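Local coordinates for protein monalysin (Pseudomonas entomophila, PDB 4MKO) that forms pores in host cell membranes as an aerolysin-like beta-barrel toxin, lysing cells and damaging the intestine of Drosophila, at residues A[35-44]-A[93-104]; A[110-120]-A[179-187]. All coordinates share one frame; numbering follows the deposited sequence.

Interaction 1: A[35-44]-A[93-104]; sequences ITVYGDIYIG and AKYSVGANIDIV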
loop_
_atom_site.group_PDB
_atom_site.type_symbol
_atom_site.label_atom_id
_atom_site.label_comp_id
_atom_site.label_asym_id
_atom_site.label_seq_id
_atom_site.Cartn_x
_atom_site.Cartn_y
_atom_site.Cartn_z
ATOM N N ILE A 35 13.046 2.450 -1.463
ATOM C CA ILE A 35 14.022 2.929 -0.473
ATOM C C ILE A 35 13.419 3.034 0.926
ATOM O O ILE A 35 12.194 3.132 1.085
ATOM C CB ILE A 35 14.646 4.299 -0.907
ATOM C CG1 ILE A 35 13.575 5.419 -0.982
ATOM C CG2 ILE A 35 15.449 4.158 -2.256
ATOM C CD1 ILE A 35 14.109 6.810 -0.645
ATOM N N THR A 36 14.301 3.093 1.931
ATOM C CA THR A 36 13.891 3.340 3.293
ATOM C C THR A 36 14.165 4.817 3.616
ATOM O O THR A 36 15.212 5.347 3.237
ATOM C CB THR A 36 14.641 2.429 4.294
ATOM O OG1 THR A 36 14.439 1.050 3.945
ATOM C CG2 THR A 36 14.205 2.687 5.738
ATOM N N VAL A 37 13.213 5.462 4.284
ATOM C CA VAL A 37 13.345 6.855 4.777
ATOM C C VAL A 37 13.125 6.853 6.283
ATOM O O VAL A 37 12.663 5.849 6.832
ATOM C CB VAL A 37 12.404 7.862 4.075
ATOM C CG1 VAL A 37 12.679 7.917 2.566
ATOM C CG2 VAL A 37 10.924 7.592 4.403
ATOM N N TYR A 38 13.461 7.968 6.955
ATOM C CA TYR A 38 13.312 8.064 8.404
ATOM C C TYR A 38 12.710 9.411 8.770
ATOM O O TYR A 38 13.186 10.446 8.311
ATOM C CB TYR A 38 14.666 7.866 9.116
ATOM C CG TYR A 38 14.556 7.947 10.623
ATOM C CD1 TYR A 38 14.659 9.169 11.285
ATOM C CD2 TYR A 38 14.366 6.801 11.389
ATOM C CE1 TYR A 38 14.552 9.250 12.675
ATOM C CE2 TYR A 38 14.237 6.873 12.779
ATOM C CZ TYR A 38 14.333 8.101 13.416
ATOM O OH TYR A 38 14.222 8.182 14.786
ATOM N N GLY A 39 11.709 9.384 9.630
ATOM C CA GLY A 39 11.056 10.591 10.106
ATOM C C GLY A 39 9.892 10.284 11.005
ATOM O O GLY A 39 9.587 9.113 11.261
ATOM N N ASP A 40 9.219 11.339 11.470
ATOM C CA ASP A 40 8.092 11.212 12.373
ATOM C C ASP A 40 6.830 10.610 11.783
ATOM O O ASP A 40 6.434 10.938 10.660
ATOM C CB ASP A 40 7.714 12.577 12.966
ATOM C CG ASP A 40 8.674 13.140 13.996
ATOM O OD1 ASP A 40 9.465 12.350 14.574
ATOM O OD2 ASP A 40 8.611 14.369 14.255
ATOM N N ILE A 41 6.153 9.778 12.602
ATOM C CA ILE A 41 4.814 9.268 12.377
ATOM C C ILE A 41 4.153 9.344 13.744
ATOM O O ILE A 41 4.761 8.944 14.750
ATOM C CB ILE A 41 4.719 7.856 11.738
ATOM C CG1 ILE A 41 5.381 7.831 10.326
ATOM C CG2 ILE A 41 3.254 7.398 11.668
ATOM C CD1 ILE A 41 5.050 6.557 9.426
ATOM N N TYR A 42 2.950 9.919 13.786
ATOM C CA TYR A 42 2.184 10.068 15.007
ATOM C C TYR A 42 1.359 8.805 15.223
ATOM O O TYR A 42 0.509 8.474 14.409
ATOM C CB TYR A 42 1.279 11.316 14.939
ATOM C CG TYR A 42 0.608 11.647 16.260
ATOM C CD1 TYR A 42 -0.557 10.991 16.658
ATOM C CD2 TYR A 42 1.117 12.638 17.095
ATOM C CE1 TYR A 42 -1.176 11.288 17.873
ATOM C CE2 TYR A 42 0.498 12.953 18.304
ATOM C CZ TYR A 42 -0.638 12.263 18.696
ATOM O OH TYR A 42 -1.254 12.565 19.882
ATOM N N ILE A 43 1.593 8.120 16.350
ATOM C CA ILE A 43 0.865 6.907 16.708
ATOM C C ILE A 43 0.502 7.025 18.187
ATOM O O ILE A 43 1.399 7.139 19.025
ATOM C CB ILE A 43 1.680 5.591 16.464
ATOM C CG1 ILE A 43 2.249 5.497 15.027
ATOM C CG2 ILE A 43 0.807 4.348 16.778
ATOM C CD1 ILE A 43 3.360 4.435 14.855
ATOM N N GLY A 44 -0.786 6.947 18.464
ATOM C CA GLY A 44 -1.330 6.947 19.818
ATOM C C GLY A 44 -1.386 8.311 20.463
ATOM O O GLY A 44 -2.387 9.019 20.333
ATOM N N ALA A 93 -5.623 3.114 17.092
ATOM C CA ALA A 93 -5.091 4.317 17.728
ATOM C C ALA A 93 -5.152 5.523 16.807
ATOM O O ALA A 93 -5.296 5.368 15.586
ATOM C CB ALA A 93 -3.649 4.072 18.150
ATOM N N LYS A 94 -4.990 6.731 17.384
ATOM C CA LYS A 94 -4.905 7.970 16.614
ATOM C C LYS A 94 -3.637 7.807 15.742
ATOM O O LYS A 94 -2.612 7.325 16.229
ATOM C CB LYS A 94 -4.792 9.177 17.570
ATOM C CG LYS A 94 -4.918 10.534 16.904
ATOM C CD LYS A 94 -4.861 11.645 17.948
ATOM C CE LYS A 94 -4.608 13.004 17.341
ATOM N NZ LYS A 94 -4.490 14.058 18.383
ATOM N N TYR A 95 -3.742 8.109 14.439
ATOM C CA TYR A 95 -2.634 7.895 13.508
ATOM C C TYR A 95 -2.597 8.992 12.453
ATOM O O TYR A 95 -3.625 9.271 11.828
ATOM C CB TYR A 95 -2.807 6.528 12.797
ATOM C CG TYR A 95 -1.640 6.126 11.913
ATOM C CD1 TYR A 95 -0.516 5.499 12.448
ATOM C CD2 TYR A 95 -1.674 6.342 10.534
ATOM C CE1 TYR A 95 0.564 5.134 11.641
ATOM C CE2 TYR A 95 -0.600 5.983 9.719
ATOM C CZ TYR A 95 0.522 5.386 10.275
ATOM O OH TYR A 95 1.585 5.032 9.465
ATOM N N SER A 96 -1.406 9.572 12.232
ATOM C CA SER A 96 -1.212 10.597 11.200
ATOM C C SER A 96 0.240 10.735 10.812
ATOM O O SER A 96 1.136 10.459 11.616
ATOM C CB SER A 96 -1.792 11.947 11.633
ATOM O OG SER A 96 -1.066 12.480 12.724
ATOM N N VAL A 97 0.476 11.160 9.564
ATOM C CA VAL A 97 1.821 11.392 9.053
ATOM C C VAL A 97 1.827 12.679 8.234
ATOM O O VAL A 97 0.869 12.947 7.498
ATOM C CB VAL A 97 2.458 10.182 8.304
ATOM C CG1 VAL A 97 1.710 9.840 7.026
ATOM C CG2 VAL A 97 3.943 10.413 8.028
ATOM N N GLY A 98 2.914 13.439 8.373
ATOM C CA GLY A 98 3.126 14.677 7.637
ATOM C C GLY A 98 3.360 14.393 6.169
ATOM O O GLY A 98 3.878 13.331 5.808
ATOM N N ALA A 99 3.019 15.368 5.313
ATOM C CA ALA A 99 3.167 15.270 3.863
ATOM C C ALA A 99 4.571 14.928 3.383
ATOM O O ALA A 99 4.688 14.341 2.295
ATOM C CB ALA A 99 2.720 16.574 3.212
ATOM N N ASN A 100 5.637 15.331 4.146
ATOM C CA ASN A 100 7.033 15.170 3.729
ATOM C C ASN A 100 7.512 13.713 3.669
ATOM O O ASN A 100 8.571 13.464 3.088
ATOM C CB ASN A 100 8.018 16.031 4.547
ATOM C CG ASN A 100 9.266 16.449 3.754
ATOM O OD1 ASN A 100 9.236 16.658 2.525
ATOM N ND2 ASN A 100 10.406 16.592 4.428
ATOM N N ILE A 101 6.708 12.757 4.166
ATOM C CA ILE A 101 7.065 11.334 4.087
ATOM C C ILE A 101 7.125 10.936 2.602
ATOM O O ILE A 101 7.810 9.974 2.262
ATOM C CB ILE A 101 6.084 10.414 4.867
ATOM C CG1 ILE A 101 6.619 8.945 4.954
ATOM C CG2 ILE A 101 4.660 10.463 4.302
ATOM C CD1 ILE A 101 5.903 8.008 5.910
ATOM N N ASP A 102 6.433 11.709 1.714
ATOM C CA ASP A 102 6.383 11.387 0.291
ATOM C C ASP A 102 7.750 11.293 -0.382
ATOM O O ASP A 102 7.836 10.695 -1.451
ATOM C CB ASP A 102 5.444 12.314 -0.482
ATOM C CG ASP A 102 4.888 11.623 -1.724
ATOM O OD1 ASP A 102 4.350 10.507 -1.591
ATOM O OD2 ASP A 102 5.005 12.196 -2.822
ATOM N N ILE A 103 8.846 11.755 0.272
ATOM C CA ILE A 103 10.205 11.534 -0.264
ATOM C C ILE A 103 10.450 10.014 -0.452
ATOM O O ILE A 103 11.293 9.641 -1.265
ATOM C CB ILE A 103 11.343 12.174 0.581
ATOM C CG1 ILE A 103 11.458 11.526 1.989
ATOM C CG2 ILE A 103 11.201 13.703 0.644
ATOM C CD1 ILE A 103 12.829 11.648 2.605
ATOM N N VAL A 104 9.720 9.150 0.294
ATOM C CA VAL A 104 9.865 7.691 0.152
ATOM C C VAL A 104 9.428 7.265 -1.265
ATOM O O VAL A 104 10.064 6.399 -1.859
ATOM C CB VAL A 104 9.159 6.867 1.274
ATOM C CG1 VAL A 104 7.637 6.917 1.168
ATOM C CG2 VAL A 104 9.660 5.413 1.298
HETATM O O HOH W 1 5.072 13.179 10.169
HETATM O O HOH W 2 -4.738 6.787 20.292
#
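Residues 93-96 run antiparallel to the end of the strand carrying 35-44, Tyr42 and Ser96 forming a hydrogen-bonded pair and Ile43 and Tyr95 the non-hydrogen-bonded pair next to it; the chain then turns away into a 3-10 segment and a short helix. The contact thus adds a short edge strand, from the region thought to form the pore, to the main sheet of this aerolysin-like fold. Tyr42 N gives Ser96 O a bond of 2.9 Å, Ser96 N returns one to Tyr42 O, and Gly44 N reaches Lys94 O at 2.9 Å. Where the strands part, a water takes over, donating to Asp40 O and accepting from Gly98 N. On the face of Ile43 and Tyr95, the phenol ring swings toward the strand: with CG anti to the backbone N (chi1 -174°), its CE1 lies 3.5 Å from Ile41 CG2, and CD1 lies alongside Ile43 CG1. The phenol OH is hydrogen-bonded to Tyr178 OH of strand 173-191. Ile41 also sends CG1 against Val97 CG2 and CD1 onto Ile101 CD1, so its branches bridge edge strand and 3-10 turn. On the other face the extended Lys94 chain runs obliquely past the CE1 corner of the Tyr42 ring, CD 3.7 Å from CE1. Toward the start of 35-44, Val37 points at Ile103 and Val104: CG2 meets Val104 CB, the Val37 and Val104 side chains crossing at about a right angle, while CG1 lies against Val104 CA and Ile103 CD1, 3.7 Å from the latter.

Interaction 2: A[110-120]-A[179-187]; sequences ISTGFTRSESW and LSAITQRKR. With ACT (acetate ion), chain J.
Segment 110-120, a loop leading from helix 103-107 toward strand 124-133, packs against 179-187 without pairing as a strand; their CA atoms come nearest at Thr112 and Gln184, 4.5 Å, just before the chain turns a corner at Arg185. In this aerolysin-like fold the loop is pinned by three bonds from two consecutive residues. Arg185, centre of an inverse gamma turn, gives its N to Thr112 O at 2.7 Å, nearly in line with the carbonyl, and its NE, with the acceptor close to the guanidinium plane, to Gly113 O at 2.7 Å. Gln184, extended with CG anti to the backbone N (chi1 -170°), carries NE2 to Ser111 O at 2.8 Å; the bond is nearly straight (172°), and the same amide nitrogen also bonds Asp13. The Phe114 ring lies against the corner: Arg185 CB sits over one face, a CH-pi contact 3.9 Å from the centroid, while Thr183 O lies at the ring edge. Inside the loop, Thr112 OG1 donates to Ser119 OG, which donates to Thr115 O, linking Thr112 through Ser119 to the backbone of Thr115. Ile182 packs against both Thr112 and Trp120: its CD1 meets Thr112 CG2 and also lies over the six-membered ring of Trp120, 3.9 Å from the centroid, while its CG2 packs 3.8 Å from Trp120 CE3.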
loop_
_atom_site.group_PDB
_atom_site.type_symbol
_atom_site.label_atom_id
_atom_site.label_comp_id
_atom_site.label_asym_id
_atom_site.label_seq_id
_atom_site.Cartn_x
_atom_site.Cartn_y
_atom_site.Cartn_z
ATOM N N ILE A 110 8.146 6.270 -7.537
ATOM C CA ILE A 110 6.702 6.097 -7.481
ATOM C C ILE A 110 6.086 7.462 -7.269
ATOM O O ILE A 110 6.621 8.266 -6.517
ATOM C CB ILE A 110 6.316 5.105 -6.347
ATOM C CG1 ILE A 110 6.760 3.676 -6.702
ATOM C CG2 ILE A 110 4.806 5.174 -5.983
ATOM C CD1 ILE A 110 6.844 2.745 -5.497
ATOM N N SER A 111 4.961 7.720 -7.933
ATOM C CA SER A 111 4.195 8.952 -7.764
ATOM C C SER A 111 2.763 8.534 -7.444
ATOM O O SER A 111 2.220 7.667 -8.132
ATOM C CB SER A 111 4.235 9.799 -9.040
ATOM O OG SER A 111 3.363 10.909 -8.903
ATOM N N THR A 112 2.132 9.148 -6.413
ATOM C CA THR A 112 0.759 8.805 -6.066
ATOM C C THR A 112 -0.241 9.330 -7.088
ATOM O O THR A 112 -1.285 8.724 -7.269
ATOM C CB THR A 112 0.362 9.346 -4.674
ATOM O OG1 THR A 112 0.298 10.772 -4.758
ATOM C CG2 THR A 112 1.346 8.931 -3.568
ATOM N N GLY A 113 0.067 10.464 -7.715
ATOM C CA GLY A 113 -0.849 11.089 -8.664
ATOM C C GLY A 113 -1.840 12.000 -7.969
ATOM O O GLY A 113 -2.702 12.599 -8.620
ATOM N N PHE A 114 -1.697 12.138 -6.635
ATOM C CA PHE A 114 -2.533 13.014 -5.812
ATOM C C PHE A 114 -1.693 14.180 -5.282
ATOM O O PHE A 114 -0.460 14.148 -5.396
ATOM C CB PHE A 114 -3.218 12.222 -4.672
ATOM C CG PHE A 114 -4.106 11.103 -5.156
ATOM C CD1 PHE A 114 -5.214 11.364 -5.962
ATOM C CD2 PHE A 114 -3.839 9.781 -4.808
ATOM C CE1 PHE A 114 -6.030 10.324 -6.418
ATOM C CE2 PHE A 114 -4.682 8.749 -5.225
ATOM C CZ PHE A 114 -5.783 9.025 -6.014
ATOM N N THR A 115 -2.348 15.235 -4.744
ATOM C CA THR A 115 -1.597 16.396 -4.269
ATOM C C THR A 115 -0.789 16.069 -3.007
ATOM O O THR A 115 -1.018 15.035 -2.347
ATOM C CB THR A 115 -2.489 17.638 -4.069
ATOM O OG1 THR A 115 -3.283 17.460 -2.899
ATOM C CG2 THR A 115 -3.351 17.968 -5.292
ATOM N N ARG A 116 0.149 16.962 -2.681
ATOM C CA ARG A 116 1.017 16.837 -1.516
ATOM C C ARG A 116 0.203 16.697 -0.220
ATOM O O ARG A 116 0.529 15.858 0.610
ATOM C CB ARG A 116 1.972 18.032 -1.449
ATOM C CG ARG A 116 3.034 17.888 -0.369
ATOM C CD ARG A 116 4.122 18.940 -0.449
ATOM N NE ARG A 116 4.981 18.890 0.738
ATOM C CZ ARG A 116 6.038 18.094 0.876
ATOM N NH1 ARG A 116 6.391 17.268 -0.104
ATOM N NH2 ARG A 116 6.751 18.115 1.996
ATOM N N SER A 117 -0.875 17.470 -0.069
ATOM C CA SER A 117 -1.699 17.411 1.138
ATOM C C SER A 117 -2.668 16.209 1.187
ATOM O O SER A 117 -3.184 15.890 2.255
ATOM C CB SER A 117 -2.465 18.722 1.321
ATOM O OG SER A 117 -3.462 18.859 0.321
ATOM N N GLU A 118 -2.914 15.558 0.036
ATOM C CA GLU A 118 -3.849 14.451 -0.135
ATOM C C GLU A 118 -3.225 13.052 0.004
ATOM O O GLU A 118 -3.877 12.166 0.534
ATOM C CB GLU A 118 -4.450 14.510 -1.546
ATOM C CG GLU A 118 -5.543 15.540 -1.778
ATOM C CD GLU A 118 -5.963 15.665 -3.236
ATOM O OE1 GLU A 118 -5.291 15.089 -4.125
ATOM O OE2 GLU A 118 -6.980 16.350 -3.487
ATOM N N SER A 119 -2.032 12.845 -0.568
ATOM C CA SER A 119 -1.369 11.546 -0.706
ATOM C C SER A 119 -1.318 10.675 0.559
ATOM O O SER A 119 -1.559 9.459 0.464
ATOM C CB SER A 119 0.038 11.731 -1.266
ATOM O OG SER A 119 -0.013 12.288 -2.570
ATOM N N TRP A 120 -1.020 11.300 1.733
ATOM C CA TRP A 120 -0.840 10.587 3.006
ATOM C C TRP A 120 -1.852 11.007 4.071
ATOM O O TRP A 120 -1.680 10.725 5.263
ATOM C CB TRP A 120 0.598 10.779 3.495
ATOM C CG TRP A 120 1.631 10.150 2.599
ATOM C CD1 TRP A 120 2.237 10.716 1.516
ATOM C CD2 TRP A 120 2.157 8.819 2.709
ATOM N NE1 TRP A 120 3.138 9.829 0.957
ATOM C CE2 TRP A 120 3.100 8.652 1.664
ATOM C CE3 TRP A 120 1.957 7.763 3.623
ATOM C CZ2 TRP A 120 3.872 7.491 1.530
ATOM C CZ3 TRP A 120 2.709 6.605 3.476
ATOM C CH2 TRP A 120 3.650 6.474 2.434
ATOM N N LEU A 179 2.243 -2.383 8.906
ATOM C CA LEU A 179 2.102 -1.933 7.524
ATOM C C LEU A 179 1.023 -0.866 7.440
ATOM O O LEU A 179 0.058 -0.907 8.194
ATOM C CB LEU A 179 1.693 -3.081 6.570
ATOM C CG LEU A 179 2.512 -4.378 6.584
ATOM C CD1 LEU A 179 1.962 -5.358 5.522
ATOM C CD2 LEU A 179 3.997 -4.113 6.316
ATOM N N SER A 180 1.148 0.038 6.452
ATOM C CA SER A 180 0.104 0.999 6.135
ATOM C C SER A 180 -0.130 0.946 4.643
ATOM O O SER A 180 0.682 0.382 3.903
ATOM C CB SER A 180 0.470 2.413 6.567
ATOM O OG SER A 180 1.357 3.039 5.666
ATOM N N ALA A 181 -1.212 1.565 4.193
ATOM C CA ALA A 181 -1.540 1.533 2.771
ATOM C C ALA A 181 -2.238 2.820 2.347
ATOM O O ALA A 181 -3.052 3.364 3.093
ATOM C CB ALA A 181 -2.419 0.333 2.473
ATOM N N ILE A 182 -1.876 3.311 1.165
ATOM C CA ILE A 182 -2.448 4.503 0.534
ATOM C C ILE A 182 -2.815 4.097 -0.894
ATOM O O ILE A 182 -2.340 3.063 -1.385
ATOM C CB ILE A 182 -1.473 5.734 0.567
ATOM C CG1 ILE A 182 -0.243 5.550 -0.383
ATOM C CG2 ILE A 182 -1.032 6.091 2.017
ATOM C CD1 ILE A 182 0.690 6.751 -0.552
ATOM N N THR A 183 -3.630 4.902 -1.574
ATOM C CA THR A 183 -3.940 4.596 -2.970
ATOM C C THR A 183 -3.105 5.437 -3.908
ATOM O O THR A 183 -2.579 6.491 -3.528
ATOM C CB THR A 183 -5.411 4.884 -3.289
ATOM O OG1 THR A 183 -5.763 6.144 -2.711
ATOM C CG2 THR A 183 -6.355 3.774 -2.835
ATOM N N GLN A 184 -3.029 4.976 -5.159
ATOM C CA GLN A 184 -2.405 5.678 -6.286
ATOM C C GLN A 184 -3.557 6.056 -7.227
ATOM O O GLN A 184 -4.562 5.346 -7.273
ATOM C CB GLN A 184 -1.423 4.745 -7.019
ATOM C CG GLN A 184 -0.553 5.443 -8.055
ATOM C CD GLN A 184 0.463 4.510 -8.650
ATOM O OE1 GLN A 184 0.163 3.370 -9.030
ATOM N NE2 GLN A 184 1.677 4.986 -8.784
ATOM N N ARG A 185 -3.397 7.141 -7.999
ATOM C CA ARG A 185 -4.399 7.587 -8.979
ATOM C C ARG A 185 -4.292 6.701 -10.239
ATOM O O ARG A 185 -3.944 7.167 -11.329
ATOM C CB ARG A 185 -4.217 9.079 -9.298
ATOM C CG ARG A 185 -5.447 9.649 -10.015
ATOM C CD ARG A 185 -5.524 11.164 -9.986
ATOM N NE ARG A 185 -4.351 11.800 -10.572
ATOM C CZ ARG A 185 -4.249 12.180 -11.837
ATOM N NH1 ARG A 185 -5.246 11.958 -12.686
ATOM N NH2 ARG A 185 -3.141 12.771 -12.271
ATOM N N LYS A 186 -4.587 5.403 -10.050
ATOM C CA LYS A 186 -4.506 4.387 -11.087
ATOM C C LYS A 186 -5.574 3.333 -10.836
ATOM O O LYS A 186 -5.715 2.837 -9.709
ATOM C CB LYS A 186 -3.107 3.770 -11.040
ATOM C CG LYS A 186 -2.699 2.999 -12.262
ATOM C CD LYS A 186 -1.202 2.707 -12.260
ATOM C CE LYS A 186 -0.353 3.919 -12.579
ATOM N NZ LYS A 186 1.079 3.554 -12.709
ATOM N N ARG A 187 -6.335 3.014 -11.872
ATOM C CA ARG A 187 -7.384 2.011 -11.785
ATOM C C ARG A 187 -7.309 1.100 -13.008
ATOM O O ARG A 187 -6.930 1.545 -14.091
ATOM C CB ARG A 187 -8.775 2.664 -11.635
ATOM C CG ARG A 187 -9.282 3.404 -12.882
ATOM C CD ARG A 187 -10.111 2.520 -13.797
ATOM N NE ARG A 187 -10.490 3.228 -15.025
ATOM C CZ ARG A 187 -9.766 3.290 -16.140
ATOM N NH1 ARG A 187 -8.571 2.710 -16.200
ATOM N NH2 ARG A 187 -10.222 3.953 -17.198
HETATM C C ACT J . 2.703 7.068 -13.139
HETATM O O ACT J . 2.577 5.857 -12.877
HETATM O OXT ACT J . 3.488 7.864 -12.549
HETATM C CH3 ACT J . 1.835 7.616 -14.279
HETATM O O HOH W 3 -2.978 8.597 -1.748
#

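Overall arrangement
Interactions 1 and 2 follow each other along the chain, with centres about 13 Å apart, and fasten successive parts of the region inferred to form the pore, 93-104 and 110-120, to two strands of one mixed sheet. They also touch directly. Trp120 NE1 probably bonds Asp102 OD1 at 2.9 Å, and Ile101 CG2 packs 3.4 Å from Trp120 CD2, so the indole joins the 3-10 turn of interaction 1 to Ile182 of interaction 2. Arg116 NH2 makes a second probable bond, to Asn100 OD1. A bound mercury ion lies about 4 Å from the Ile110 side chain, and a zinc ion about 6 Å from that of Ile35.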